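Local coordinates for nuclear inclusion protein A (Tobacco etch virus, PDB 1Q31) that cleaves the viral polyprotein at specific glutamine-containing sites, as a cysteine protease with a trypsin-like, two-domain fold, at residues Q58-V63 / T114-K119; R105-C110 / S157-F162; G212-F217 / E237-Q242. The protein carries 1 engineered substitution. One frame throughout, in Å; residues are numbered along the deposited sequence.

How the interactions relate
Interactions 1 and 2 both draw on strand 108-115, whose late end meets a hairpin of the other sheet in interaction 1, while its start pairs with the strand ending at Ser157 in interaction 2; their centres lie about 26 Å apart. Interaction 1 therefore joins the two sheets of this trypsin-like protease, whereas interaction 2 lies within the second sheet. Interaction 3 extends that same sheet with the chain's own C-terminal segment, bound in the active site: Gln242 reaches His46 and the engineered Ala151. Its centre is about 30 Å from that of interaction 1 and 24 Å from that of interaction 2, with nearest atoms about 13 Å apart in both cases.

Interaction 1: residues Q58-V63 / T114-K119; sequences QSLHGV and TNFQTK
Gln58 brings two oxygens to the ring of Phe116: its side-chain OE1 lies at the root, 3.4 Å from Phe116 CG, and its backbone O sits obliquely beside the far half, near CE1 and CZ. Gln58 belongs to a beta hairpin that joins strands 53-59 and 62-66 at the edge of one sheet of the trypsin-like, two-domain fold, and Phe116 follows strand 108-115 of the other, so the contact bridges the two sheets. No hydrogen bond crosses between the segments; the long aromatic side chain of Phe116 reaches across to the hairpin, and the contact is made by side-chain packing. Gln58 has CG opposite its backbone N (chi1 -169°) and an extended chain, which carries OE1 to the ring. The two side chains slide past each other in opposite directions, and the amide plane stands 81° from the ring. His20 of strand 18-25 touches both Gln58 and Phe116. The hairpin turns through a type I turn, closed by Gly62 N bonding to Ser59 O at 3.0 Å. Glycine suits the end of this turn, since its positive phi of 129° would press a side chain against the preceding carbonyl. Leu60, an apolar residue in the turn, approaches from another direction: its CD2 meets the ring edge near the plane, 3.6 Å from Phe116 CE2, and the same methyl lies 4.1 Å from Thr114 CG2.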
loop_
_atom_site.group_PDB
_atom_site.type_symbol
_atom_site.label_atom_id
_atom_site.label_comp_id
_atom_site.label_asym_id
_atom_site.label_seq_id
_atom_site.Cartn_x
_atom_site.Cartn_y
_atom_site.Cartn_z
ATOM N N GLN A 58 -13.217 1.868 2.955
ATOM C CA GLN A 58 -13.828 1.177 4.077
ATOM C C GLN A 58 -12.930 1.192 5.310
ATOM O O GLN A 58 -12.125 0.288 5.501
ATOM C CB GLN A 58 -14.120 -0.254 3.663
ATOM C CG GLN A 58 -14.990 -1.060 4.608
ATOM C CD GLN A 58 -15.233 -2.468 4.057
ATOM O OE1 GLN A 58 -14.546 -3.430 4.437
ATOM N NE2 GLN A 58 -16.195 -2.589 3.131
ATOM N N SER A 59 -13.073 2.224 6.138
ATOM C CA SER A 59 -12.283 2.381 7.361
ATOM C C SER A 59 -13.046 1.878 8.574
ATOM O O SER A 59 -14.141 1.349 8.437
ATOM C CB SER A 59 -11.923 3.854 7.562
ATOM O OG SER A 59 -13.057 4.683 7.394
ATOM N N LEU A 60 -12.482 2.036 9.766
ATOM C CA LEU A 60 -13.191 1.569 10.945
ATOM C C LEU A 60 -14.358 2.512 11.225
ATOM O O LEU A 60 -15.249 2.210 12.016
ATOM C CB LEU A 60 -12.258 1.474 12.166
ATOM C CG LEU A 60 -11.127 0.412 12.227
ATOM C CD1 LEU A 60 -10.665 0.294 13.680
ATOM C CD2 LEU A 60 -11.580 -0.964 11.709
ATOM N N HIS A 61 -14.347 3.655 10.550
ATOM C CA HIS A 61 -15.408 4.669 10.673
ATOM C C HIS A 61 -16.646 4.229 9.867
ATOM O O HIS A 61 -17.738 4.792 10.009
ATOM C CB HIS A 61 -14.923 5.999 10.094
ATOM C CG HIS A 61 -13.586 6.431 10.606
ATOM N ND1 HIS A 61 -12.749 7.265 9.890
ATOM C CD2 HIS A 61 -12.963 6.193 11.787
ATOM C CE1 HIS A 61 -11.672 7.527 10.611
ATOM N NE2 HIS A 61 -11.777 6.889 11.766
ATOM N N GLY A 62 -16.458 3.239 9.001
ATOM C CA GLY A 62 -17.557 2.770 8.186
ATOM C C GLY A 62 -17.218 2.695 6.712
ATOM O O GLY A 62 -16.124 2.314 6.328
ATOM N N VAL A 63 -18.175 3.053 5.870
ATOM C CA VAL A 63 -17.955 3.002 4.444
ATOM C C VAL A 63 -18.312 4.312 3.779
ATOM O O VAL A 63 -19.464 4.734 3.790
ATOM C CB VAL A 63 -18.774 1.876 3.801
ATOM C CG1 VAL A 63 -18.797 2.052 2.296
ATOM C CG2 VAL A 63 -18.160 0.527 4.160
ATOM N N THR A 114 -6.290 -5.997 8.840
ATOM C CA THR A 114 -7.463 -5.736 9.664
ATOM C C THR A 114 -8.538 -6.682 9.148
ATOM O O THR A 114 -8.515 -7.058 7.968
ATOM C CB THR A 114 -7.984 -4.284 9.502
ATOM O OG1 THR A 114 -7.023 -3.362 10.020
ATOM C CG2 THR A 114 -9.295 -4.101 10.246
ATOM N N ASN A 115 -9.466 -7.090 10.013
ATOM C CA ASN A 115 -10.536 -7.973 9.550
ATOM C C ASN A 115 -11.710 -7.084 9.203
ATOM O O ASN A 115 -12.145 -6.274 10.035
ATOM C CB ASN A 115 -10.949 -9.000 10.608
ATOM C CG ASN A 115 -11.790 -10.128 10.008
ATOM O OD1 ASN A 115 -11.355 -10.797 9.068
ATOM N ND2 ASN A 115 -12.996 -10.337 10.543
ATOM N N PHE A 116 -12.215 -7.240 7.981
ATOM C CA PHE A 116 -13.312 -6.404 7.488
ATOM C C PHE A 116 -14.608 -7.087 7.070
ATOM O O PHE A 116 -15.516 -6.439 6.514
ATOM C CB PHE A 116 -12.793 -5.532 6.326
ATOM C CG PHE A 116 -12.178 -4.230 6.772
ATOM C CD1 PHE A 116 -11.327 -3.525 5.929
ATOM C CD2 PHE A 116 -12.480 -3.689 8.030
ATOM C CE1 PHE A 116 -10.789 -2.300 6.333
ATOM C CE2 PHE A 116 -11.945 -2.463 8.441
ATOM C CZ PHE A 116 -11.102 -1.770 7.591
ATOM N N GLN A 117 -14.703 -8.388 7.324
ATOM C CA GLN A 117 -15.929 -9.094 6.964
ATOM C C GLN A 117 -16.971 -8.725 7.995
ATOM O O GLN A 117 -18.116 -9.173 7.927
ATOM C CB GLN A 117 -15.703 -10.607 6.926
ATOM C CG GLN A 117 -15.060 -11.050 5.620
ATOM C CD GLN A 117 -15.893 -10.625 4.411
ATOM O OE1 GLN A 117 -15.416 -10.620 3.267
ATOM N NE2 GLN A 117 -17.150 -10.274 4.665
ATOM N N THR A 118 -16.548 -7.851 8.909
ATOM C CA THR A 118 -17.354 -7.350 10.022
ATOM C C THR A 118 -17.616 -8.521 10.963
ATOM O O THR A 118 -17.002 -9.584 10.815
ATOM C CB THR A 118 -18.688 -6.654 9.533
ATOM O OG1 THR A 118 -18.350 -5.556 8.663
ATOM C CG2 THR A 118 -19.533 -6.110 10.732
ATOM N N LYS A 119 -18.525 -8.307 11.910
ATOM C CA LYS A 119 -18.877 -9.265 12.965
ATOM C C LYS A 119 -17.980 -8.725 14.075
ATOM O O LYS A 119 -18.122 -9.072 15.259
ATOM C CB LYS A 119 -18.458 -10.712 12.611
ATOM C CG LYS A 119 -18.839 -11.789 13.657
ATOM C CD LYS A 119 -20.367 -11.939 13.808
ATOM C CE LYS A 119 -20.743 -13.275 14.455
ATOM N NZ LYS A 119 -21.833 -14.006 13.710
#

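Interaction 2: residues R105-C110 / S157-F162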
loop_
_atom_site.group_PDB
_atom_site.type_symbol
_atom_site.label_atom_id
_atom_site.label_comp_id
_atom_site.label_asym_id
_atom_site.label_seq_id
_atom_site.Cartn_x
_atom_site.Cartn_y
_atom_site.Cartn_z
ATOM N N ARG A 105 18.646 -3.002 5.821
ATOM C CA ARG A 105 19.023 -4.352 5.407
ATOM C C ARG A 105 18.937 -5.431 6.489
ATOM O O ARG A 105 19.297 -5.220 7.655
ATOM C CB ARG A 105 20.439 -4.343 4.825
ATOM C CG ARG A 105 20.647 -5.371 3.713
ATOM C CD ARG A 105 22.067 -5.312 3.150
ATOM N NE ARG A 105 23.051 -5.779 4.132
ATOM C CZ ARG A 105 24.374 -5.727 3.965
ATOM N NH1 ARG A 105 24.891 -5.218 2.840
ATOM N NH2 ARG A 105 25.189 -6.194 4.919
ATOM N N GLU A 106 18.439 -6.590 6.068
ATOM C CA GLU A 106 18.284 -7.771 6.920
ATOM C C GLU A 106 17.338 -7.735 8.121
ATOM O O GLU A 106 17.256 -8.734 8.832
ATOM C CB GLU A 106 19.651 -8.242 7.422
ATOM C CG GLU A 106 20.287 -9.341 6.571
ATOM C CD GLU A 106 21.501 -9.991 7.237
ATOM O OE1 GLU A 106 21.354 -10.588 8.335
ATOM O OE2 GLU A 106 22.605 -9.902 6.658
ATOM N N GLU A 107 16.621 -6.637 8.361
ATOM C CA GLU A 107 15.731 -6.586 9.529
ATOM C C GLU A 107 14.495 -7.466 9.457
ATOM O O GLU A 107 14.172 -8.021 8.409
ATOM C CB GLU A 107 15.305 -5.152 9.843
ATOM C CG GLU A 107 14.455 -4.476 8.798
ATOM C CD GLU A 107 13.987 -3.117 9.267
ATOM O OE1 GLU A 107 13.557 -2.299 8.429
ATOM O OE2 GLU A 107 14.050 -2.877 10.488
ATOM N N ARG A 108 13.820 -7.592 10.596
ATOM C CA ARG A 108 12.612 -8.412 10.721
ATOM C C ARG A 108 11.336 -7.589 10.505
ATOM O O ARG A 108 11.198 -6.482 11.040
ATOM C CB ARG A 108 12.582 -9.074 12.104
ATOM C CG ARG A 108 13.836 -9.875 12.410
ATOM C CD ARG A 108 13.942 -10.316 13.864
ATOM N NE ARG A 108 13.065 -11.432 14.193
ATOM C CZ ARG A 108 12.998 -12.557 13.490
ATOM N NH1 ARG A 108 13.754 -12.708 12.418
ATOM N NH2 ARG A 108 12.185 -13.533 13.869
ATOM N N ILE A 109 10.407 -8.137 9.725
ATOM C CA ILE A 109 9.160 -7.447 9.424
ATOM C C ILE A 109 7.961 -8.388 9.462
ATOM O O ILE A 109 8.114 -9.594 9.272
ATOM C CB ILE A 109 9.205 -6.830 8.013
ATOM C CG1 ILE A 109 9.187 -7.932 6.952
ATOM C CG2 ILE A 109 10.469 -6.035 7.833
ATOM C CD1 ILE A 109 9.012 -7.405 5.535
ATOM N N CYS A 110 6.774 -7.839 9.708
ATOM C CA CYS A 110 5.551 -8.642 9.718
ATOM C C CYS A 110 4.482 -7.907 8.947
ATOM O O CYS A 110 4.466 -6.682 8.953
ATOM C CB CYS A 110 5.060 -8.943 11.151
ATOM S SG CYS A 110 4.797 -7.548 12.285
ATOM N N SER A 157 8.261 -3.070 10.894
ATOM C CA SER A 157 9.510 -3.413 11.524
ATOM C C SER A 157 9.264 -3.888 12.940
ATOM O O SER A 157 8.801 -3.120 13.785
ATOM C CB SER A 157 10.417 -2.197 11.576
ATOM O OG SER A 157 11.404 -2.391 12.570
ATOM N N THR A 158 9.625 -5.143 13.190
ATOM C CA THR A 158 9.469 -5.776 14.493
ATOM C C THR A 158 10.389 -5.099 15.479
ATOM O O THR A 158 10.160 -5.117 16.691
ATOM C CB THR A 158 9.839 -7.255 14.418
ATOM O OG1 THR A 158 8.968 -8.000 15.273
ATOM C CG2 THR A 158 11.273 -7.463 14.843
ATOM N N ARG A 159 11.437 -4.497 14.926
ATOM C CA ARG A 159 12.449 -3.784 15.690
ATOM C C ARG A 159 11.909 -2.528 16.384
ATOM O O ARG A 159 11.890 -2.464 17.619
ATOM C CB ARG A 159 13.610 -3.417 14.760
ATOM C CG ARG A 159 14.902 -3.046 15.481
ATOM C CD ARG A 159 16.070 -2.896 14.512
ATOM N NE ARG A 159 15.947 -1.713 13.665
ATOM C CZ ARG A 159 15.861 -0.468 14.126
ATOM N NH1 ARG A 159 15.878 -0.228 15.434
ATOM N NH2 ARG A 159 15.764 0.543 13.277
ATOM N N ASP A 160 11.452 -1.554 15.595
ATOM C CA ASP A 160 10.935 -0.296 16.137
ATOM C C ASP A 160 9.437 -0.049 15.991
ATOM O O ASP A 160 8.881 0.785 16.710
ATOM C CB ASP A 160 11.699 0.877 15.528
ATOM C CG ASP A 160 11.611 0.904 14.021
ATOM O OD1 ASP A 160 11.550 -0.181 13.414
ATOM O OD2 ASP A 160 11.619 2.002 13.430
ATOM N N GLY A 161 8.785 -0.754 15.069
ATOM C CA GLY A 161 7.352 -0.570 14.896
ATOM C C GLY A 161 6.945 0.375 13.776
ATOM O O GLY A 161 5.779 0.756 13.641
ATOM N N PHE A 162 7.920 0.766 12.971
ATOM C CA PHE A 162 7.667 1.647 11.849
ATOM C C PHE A 162 7.143 0.823 10.670
ATOM O O PHE A 162 7.298 -0.401 10.628
ATOM C CB PHE A 162 8.964 2.347 11.422
ATOM C CG PHE A 162 9.399 3.449 12.336
ATOM C CD1 PHE A 162 10.184 4.491 11.855
ATOM C CD2 PHE A 162 9.017 3.469 13.670
ATOM C CE1 PHE A 162 10.577 5.542 12.691
ATOM C CE2 PHE A 162 9.410 4.521 14.518
ATOM C CZ PHE A 162 10.189 5.556 14.024
#
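Thr158 N donates to Arg108 O at 3.0 Å, a nearly straight bond (166° at the hydrogen) that reaches the oxygen from above its carbonyl plane rather than along a lone pair. That oxygen also receives a CA-H...O contact from Ser157 CA, at 3.5 Å, so two neighbouring residues of 157-162 close on it. Next comes a charged cluster. Glu107 OE2 forms a salt bridge with Arg101, outside both segments, and only a long one with Arg159, 3.9 Å from its NE; Arg159 has a firmer partner in Gln104. Asp160 also pairs with Arg101, so this arginine serves two acids whose oxygens, Glu107 OE2 and Asp160 OD1, lie 4.7 Å apart, and it would be expected to ease their mutual repulsion. Ser157 turns OG opposite its backbone N (chi1 160°), toward the loop, where it bonds to Asp160 OD1, though the modelled length is doubtful. The short serine side chain puts OG 3.4 Å from Glu107 OE2. The loop closes on its own backbone through Gly161 N to Ser157 O, 2.7 Å, and glycine tolerates the positive phi of that residue. Farther out, Arg108 and Thr158 run side by side, the aliphatic CB of the arginine against the CG2 methyl of the threonine. Ile109 and Ser157 form an antiparallel, non-hydrogen-bonded pair, where strand 108-115 meets the hairpin of strands 154-157 and 163-170, an antiparallel arrangement of the second beta-barrel domain in trypsin-like proteases.

Interaction 3: residues G212-F217 / E237-Q242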
loop_
_atom_site.group_PDB
_atom_site.type_symbol
_atom_site.label_atom_id
_atom_site.label_comp_id
_atom_site.label_asym_id
_atom_site.label_seq_id
_atom_site.Cartn_x
_atom_site.Cartn_y
_atom_site.Cartn_z
ATOM N N GLY A 212 11.410 -0.569 -10.116
ATOM C CA GLY A 212 12.578 -1.063 -9.409
ATOM C C GLY A 212 13.343 -2.230 -10.001
ATOM O O GLY A 212 13.969 -3.001 -9.268
ATOM N N GLY A 213 13.300 -2.369 -11.323
ATOM C CA GLY A 213 14.017 -3.451 -11.962
ATOM C C GLY A 213 13.168 -4.555 -12.566
ATOM O O GLY A 213 13.591 -5.207 -13.509
ATOM N N HIS A 214 11.969 -4.791 -12.057
ATOM C CA HIS A 214 11.164 -5.876 -12.615
ATOM C C HIS A 214 9.998 -5.408 -13.460
ATOM O O HIS A 214 9.560 -4.252 -13.375
ATOM C CB HIS A 214 10.596 -6.770 -11.504
ATOM C CG HIS A 214 11.502 -6.935 -10.328
ATOM N ND1 HIS A 214 11.679 -8.146 -9.692
ATOM C CD2 HIS A 214 12.248 -6.036 -9.640
ATOM C CE1 HIS A 214 12.493 -7.986 -8.664
ATOM N NE2 HIS A 214 12.853 -6.715 -8.610
ATOM N N LYS A 215 9.488 -6.328 -14.271
ATOM C CA LYS A 215 8.339 -6.029 -15.101
ATOM C C LYS A 215 7.152 -6.392 -14.225
ATOM O O LYS A 215 7.184 -7.397 -13.520
ATOM C CB LYS A 215 8.336 -6.875 -16.373
ATOM C CG LYS A 215 7.226 -6.498 -17.334
ATOM C CD LYS A 215 7.325 -7.274 -18.619
ATOM C CE LYS A 215 6.348 -6.737 -19.640
ATOM N NZ LYS A 215 6.396 -7.525 -20.900
ATOM N N VAL A 216 6.113 -5.566 -14.266
ATOM C CA VAL A 216 4.934 -5.779 -13.448
ATOM C C VAL A 216 3.665 -5.787 -14.295
ATOM O O VAL A 216 3.401 -4.859 -15.058
ATOM C CB VAL A 216 4.839 -4.672 -12.374
ATOM C CG1 VAL A 216 3.618 -4.883 -11.516
ATOM C CG2 VAL A 216 6.105 -4.661 -11.521
ATOM N N PHE A 217 2.885 -6.855 -14.174
ATOM C CA PHE A 217 1.636 -6.975 -14.922
ATOM C C PHE A 217 0.543 -6.721 -13.913
ATOM O O PHE A 217 0.652 -7.168 -12.776
ATOM C CB PHE A 217 1.486 -8.381 -15.504
ATOM C CG PHE A 217 2.638 -8.803 -16.372
ATOM C CD1 PHE A 217 3.926 -8.926 -15.840
ATOM C CD2 PHE A 217 2.451 -9.059 -17.727
ATOM C CE1 PHE A 217 5.003 -9.295 -16.645
ATOM C CE2 PHE A 217 3.523 -9.430 -18.540
ATOM C CZ PHE A 217 4.797 -9.546 -17.999
ATOM N N GLU A 237 13.160 -11.402 -11.868
ATOM C CA GLU A 237 11.960 -12.117 -12.286
ATOM C C GLU A 237 10.658 -11.344 -12.426
ATOM O O GLU A 237 10.386 -10.408 -11.678
ATOM C CB GLU A 237 11.715 -13.315 -11.361
ATOM C CG GLU A 237 11.352 -12.985 -9.902
ATOM C CD GLU A 237 10.619 -14.141 -9.214
ATOM O OE1 GLU A 237 10.408 -14.098 -7.982
ATOM O OE2 GLU A 237 10.250 -15.103 -9.920
ATOM N N LEU A 238 9.850 -11.755 -13.398
ATOM C CA LEU A 238 8.556 -11.131 -13.634
ATOM C C LEU A 238 7.757 -11.174 -12.333
ATOM O O LEU A 238 8.050 -11.986 -11.450
ATOM C CB LEU A 238 7.762 -11.894 -14.700
ATOM C CG LEU A 238 8.181 -11.974 -16.167
ATOM C CD1 LEU A 238 7.178 -12.837 -16.940
ATOM C CD2 LEU A 238 8.227 -10.577 -16.752
ATOM N N VAL A 239 6.750 -10.306 -12.230
ATOM C CA VAL A 239 5.876 -10.241 -11.058
ATOM C C VAL A 239 4.544 -9.635 -11.465
ATOM O O VAL A 239 4.435 -9.007 -12.523
ATOM C CB VAL A 239 6.448 -9.342 -9.951
ATOM C CG1 VAL A 239 7.754 -9.899 -9.434
ATOM C CG2 VAL A 239 6.633 -7.936 -10.491
ATOM N N TYR A 240 3.533 -9.834 -10.625
ATOM C CA TYR A 240 2.222 -9.267 -10.882
ATOM C C TYR A 240 1.769 -8.584 -9.599
ATOM O O TYR A 240 2.165 -8.974 -8.500
ATOM C CB TYR A 240 1.223 -10.347 -11.352
ATOM C CG TYR A 240 0.685 -11.266 -10.287
ATOM C CD1 TYR A 240 -0.646 -11.158 -9.858
ATOM C CD2 TYR A 240 1.497 -12.231 -9.698
ATOM C CE1 TYR A 240 -1.161 -11.986 -8.863
ATOM C CE2 TYR A 240 0.998 -13.071 -8.691
ATOM C CZ TYR A 240 -0.338 -12.940 -8.277
ATOM O OH TYR A 240 -0.837 -13.746 -7.269
ATOM N N SER A 241 0.979 -7.530 -9.754
ATOM C CA SER A 241 0.473 -6.768 -8.626
ATOM C C SER A 241 -0.680 -7.498 -7.974
ATOM O O SER A 241 -1.591 -7.960 -8.647
ATOM C CB SER A 241 0.011 -5.382 -9.096
ATOM O OG SER A 241 1.093 -4.470 -9.201
ATOM N N GLN A 242 -0.640 -7.607 -6.656
ATOM C CA GLN A 242 -1.714 -8.278 -5.950
ATOM C C GLN A 242 -2.691 -7.238 -5.416
ATOM O O GLN A 242 -3.108 -7.369 -4.243
ATOM C CB GLN A 242 -1.169 -9.116 -4.785
ATOM C CG GLN A 242 -0.511 -10.418 -5.196
ATOM C CD GLN A 242 -0.083 -11.256 -4.005
ATOM O OE1 GLN A 242 0.873 -10.920 -3.303
ATOM N NE2 GLN A 242 -0.796 -12.355 -3.766
ATOM O OXT GLN A 242 -3.039 -6.313 -6.184
#
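Val239 N donates to Lys215 O at 3.2 Å; Val239 O in turn accepts from Phe217 N, and Phe217 O from Ser241 N, a ladder that pairs strands 214-217 and 239-241 in parallel. On its other side 239-241 pairs antiparallel with strand 163-170, as substrates pair in trypsin-like proteases, and the ELVYSQ sequence resembles the recognition sequence of this enzyme. Alternation sorts the side chains: Val216 and Val239 share one face, while Phe217 and Tyr240 lie on the other. Val239 has CG1 opposite the carbonyl carbon (chi1 -63°), which leaves CG2 between N and C, turned to Val216 CG2 at 3.5 Å. Branched valines suit these buried places by filling space close to the strands. Phe217 presents its ring edge to the neighbouring strand, with Leu238 CD2 and Val239 O both near its plane; CD2 is 3.5 Å from Phe217 CE1 and also packs on the aliphatic part of Lys215. At the start of the pairing His214 ND1 donates to Glu237 O, 3.3 Å, in the carbonyl plane on a lone pair and close to the plane of the imidazole. An imidazole serves well here, because its NE2 can engage Ser134 at the same time. The second shell fixes the segment's polar groups: Tyr178 takes the Glu237 carboxylate, while Asp148 and Asn174 hold the Tyr240 hydroxyl. Gln242 finishes in the active site, its side-chain OE1 bonded to Thr146 OG1 and His167 NE2 and its terminal OXT to His46 NE2.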